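Local coordinates for protein putative glycoside hydrolase (Bacteroides thetaiotaomicron VPI-5482, PDB 3HBZ) that is of unknown function but binds calcium and may play a role in carbohydrate metabolism, perhaps as a glycoside hydrolase, at residues V138-F148 against L159-G167. Residues are numbered along the deposited sequence; the frame is centred on the assembly and turned at random.
Sequences VPKTADDYPTF and LSLVTRSTG
F148 and S160 form a hydrogen-bonded pair on the turn side of an antiparallel beta hairpin, built from strands 147-150 and 158-165 of the putative carbohydrate metabolism domain. F148 N gives a nearly straight bond to S160 O (3.0 Å), and S160 N returns one to F148 O. One step away from the turn, T147 and L161 make a non-hydrogen-bonded pair. V162 N then bonds P146 O at 2.8 Å.

Apolar contacts line both faces. On the face of F148 and S160, S160 CB lies over the F148 ring in a CH-pi contact, 3.8 Å from the ring centroid. The F148 chi1 of 60° sets CG between the backbone N and the carbonyl carbon, and the ring folds back over S160. V162 CG2 meets the ring edge at CE1. On the face of T147 and L161, L161 CD2 lies against T147 CG2 and OG1; that hydroxyl is hydrogen-bonded to N181 O of strand 177-183, which pairs with 158-165.

R164 ties the 3-10 turn 142-144 to the second strand. Its chain bends at chi2 (-63°), with CG against P146 CG. NH2 bonds both D143 O (2.7 Å) and Y145 O (2.8 Å). A water joins NH1 to D143 O and D144 OD1. Together with this water, the NH2 bonds probably limit the rotation of the guanidinium. D144 O sits over the centre of one guanidinium face, 3.3 Å from R164 CZ.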
# COMPACT_ATOMS: atom_id res chain seq x y z
N VAL A 138 0.80 -7.05 -19.36
CA VAL A 138 2.24 -7.07 -19.72
C VAL A 138 3.11 -8.07 -18.91
O VAL A 138 3.89 -8.77 -19.50
CB VAL A 138 2.86 -5.68 -19.61
CG1 VAL A 138 4.43 -5.73 -19.84
CG2 VAL A 138 2.11 -4.66 -20.57
N PRO A 139 3.02 -8.11 -17.56
CA PRO A 139 4.00 -8.88 -16.79
C PRO A 139 3.85 -10.39 -16.98
O PRO A 139 2.75 -10.88 -17.11
CB PRO A 139 3.69 -8.51 -15.36
CG PRO A 139 2.19 -8.20 -15.37
CD PRO A 139 1.99 -7.50 -16.69
N LYS A 140 4.97 -11.11 -17.03
CA LYS A 140 4.94 -12.57 -17.05
C LYS A 140 5.27 -13.20 -15.71
O LYS A 140 4.70 -14.23 -15.40
CB LYS A 140 5.87 -13.07 -18.14
CG LYS A 140 5.32 -12.63 -19.57
CD LYS A 140 6.26 -13.04 -20.67
CE LYS A 140 5.60 -13.03 -22.06
NZ LYS A 140 6.35 -13.95 -22.97
N THR A 141 6.16 -12.57 -14.93
CA THR A 141 6.59 -13.05 -13.65
C THR A 141 6.77 -11.84 -12.71
O THR A 141 6.66 -10.66 -13.12
CB THR A 141 7.98 -13.77 -13.70
OG1 THR A 141 8.96 -12.80 -14.01
CG2 THR A 141 8.00 -14.91 -14.69
N ALA A 142 6.99 -12.16 -11.45
CA ALA A 142 7.05 -11.17 -10.37
C ALA A 142 8.05 -10.07 -10.68
O ALA A 142 7.81 -8.93 -10.33
CB ALA A 142 7.39 -11.89 -8.99
N ASP A 143 9.14 -10.42 -11.36
CA ASP A 143 10.20 -9.47 -11.75
C ASP A 143 9.87 -8.49 -12.88
O ASP A 143 10.67 -7.61 -13.18
CB ASP A 143 11.48 -10.26 -12.15
CG ASP A 143 12.35 -10.53 -10.94
OD1 ASP A 143 11.87 -10.24 -9.80
OD2 ASP A 143 13.51 -10.96 -11.11
N ASP A 144 8.72 -8.67 -13.52
CA ASP A 144 8.31 -7.80 -14.61
C ASP A 144 7.43 -6.64 -14.10
O ASP A 144 7.07 -5.72 -14.86
CB ASP A 144 7.51 -8.59 -15.65
CG ASP A 144 8.31 -9.69 -16.34
OD1 ASP A 144 9.56 -9.59 -16.44
OD2 ASP A 144 7.66 -10.65 -16.82
N TYR A 145 7.05 -6.68 -12.83
CA TYR A 145 6.21 -5.64 -12.27
C TYR A 145 7.04 -4.38 -11.89
O TYR A 145 8.28 -4.41 -11.82
CB TYR A 145 5.49 -6.15 -11.04
CG TYR A 145 4.35 -7.08 -11.33
CD1 TYR A 145 4.58 -8.40 -11.71
CD2 TYR A 145 3.01 -6.65 -11.21
CE1 TYR A 145 3.51 -9.25 -11.98
CE2 TYR A 145 1.94 -7.49 -11.49
CZ TYR A 145 2.19 -8.79 -11.89
OH TYR A 145 1.13 -9.63 -12.12
N PRO A 146 6.35 -3.25 -11.67
CA PRO A 146 7.04 -2.02 -11.28
C PRO A 146 7.66 -2.09 -9.88
O PRO A 146 8.64 -1.37 -9.60
CB PRO A 146 5.93 -0.96 -11.32
CG PRO A 146 4.92 -1.52 -12.31
CD PRO A 146 4.91 -3.01 -11.96
N THR A 147 7.14 -2.98 -9.05
CA THR A 147 7.53 -3.07 -7.66
C THR A 147 7.96 -4.53 -7.40
O THR A 147 7.13 -5.44 -7.51
CB THR A 147 6.41 -2.69 -6.77
OG1 THR A 147 6.00 -1.35 -7.04
CG2 THR A 147 6.82 -2.80 -5.25
N PHE A 148 9.24 -4.75 -7.10
CA PHE A 148 9.75 -6.09 -6.81
C PHE A 148 10.89 -6.06 -5.82
O PHE A 148 11.31 -5.00 -5.36
CB PHE A 148 10.16 -6.84 -8.09
CG PHE A 148 11.26 -6.15 -8.91
CD1 PHE A 148 10.95 -5.10 -9.77
CD2 PHE A 148 12.59 -6.56 -8.82
CE1 PHE A 148 11.92 -4.47 -10.52
CE2 PHE A 148 13.57 -5.93 -9.56
CZ PHE A 148 13.24 -4.88 -10.42
N LEU A 159 14.20 -3.20 -1.74
CA LEU A 159 13.08 -2.80 -2.53
C LEU A 159 13.63 -2.24 -3.84
O LEU A 159 14.59 -1.46 -3.84
CB LEU A 159 12.31 -1.68 -1.80
CG LEU A 159 11.15 -1.01 -2.54
CD1 LEU A 159 10.09 -2.07 -2.86
CD2 LEU A 159 10.61 0.19 -1.66
N SER A 160 13.02 -2.67 -4.95
CA SER A 160 13.33 -2.15 -6.26
C SER A 160 12.08 -1.65 -6.96
O SER A 160 11.10 -2.37 -7.12
CB SER A 160 14.00 -3.26 -7.10
OG SER A 160 14.37 -2.74 -8.36
N LEU A 161 12.15 -0.42 -7.42
CA LEU A 161 11.04 0.24 -8.06
C LEU A 161 11.51 0.68 -9.46
O LEU A 161 12.51 1.39 -9.59
CB LEU A 161 10.63 1.47 -7.24
CG LEU A 161 10.23 1.12 -5.79
CD1 LEU A 161 9.81 2.40 -5.05
CD2 LEU A 161 9.11 0.09 -5.69
N VAL A 162 10.82 0.19 -10.48
CA VAL A 162 11.21 0.44 -11.86
C VAL A 162 9.97 0.88 -12.66
O VAL A 162 9.02 0.18 -12.71
CB VAL A 162 11.85 -0.79 -12.53
CG1 VAL A 162 12.17 -0.52 -14.03
CG2 VAL A 162 13.14 -1.22 -11.81
N THR A 163 10.04 2.04 -13.30
CA THR A 163 8.98 2.57 -14.15
C THR A 163 8.90 1.74 -15.42
O THR A 163 9.89 1.55 -16.12
CB THR A 163 9.23 4.05 -14.48
OG1 THR A 163 9.25 4.79 -13.24
CG2 THR A 163 8.13 4.66 -15.43
N ARG A 164 7.72 1.19 -15.68
CA ARG A 164 7.52 0.22 -16.74
C ARG A 164 6.59 0.78 -17.80
O ARG A 164 5.68 1.58 -17.49
CB ARG A 164 6.82 -0.99 -16.18
CG ARG A 164 7.61 -1.70 -15.12
CD ARG A 164 8.91 -2.25 -15.63
NE ARG A 164 9.34 -3.18 -14.62
CZ ARG A 164 10.03 -4.30 -14.80
NH1 ARG A 164 10.47 -4.70 -16.00
NH2 ARG A 164 10.28 -5.03 -13.73
N SER A 165 6.76 0.31 -19.03
CA SER A 165 5.71 0.48 -20.04
C SER A 165 4.48 -0.37 -19.67
O SER A 165 4.61 -1.52 -19.20
CB SER A 165 6.19 0.01 -21.42
OG SER A 165 5.10 0.05 -22.31
N THR A 166 3.29 0.18 -19.92
CA THR A 166 2.04 -0.56 -19.73
C THR A 166 1.54 -1.17 -21.05
O THR A 166 0.42 -1.71 -21.11
CB THR A 166 0.95 0.36 -19.24
OG1 THR A 166 0.83 1.43 -20.19
CG2 THR A 166 1.28 0.90 -17.89
N GLY A 167 2.35 -1.05 -22.11
CA GLY A 167 2.03 -1.68 -23.39
C GLY A 167 0.82 -1.03 -24.10
O GLY A 167 0.31 0.02 -23.68
O HOH W 1 11.48 -7.43 -15.97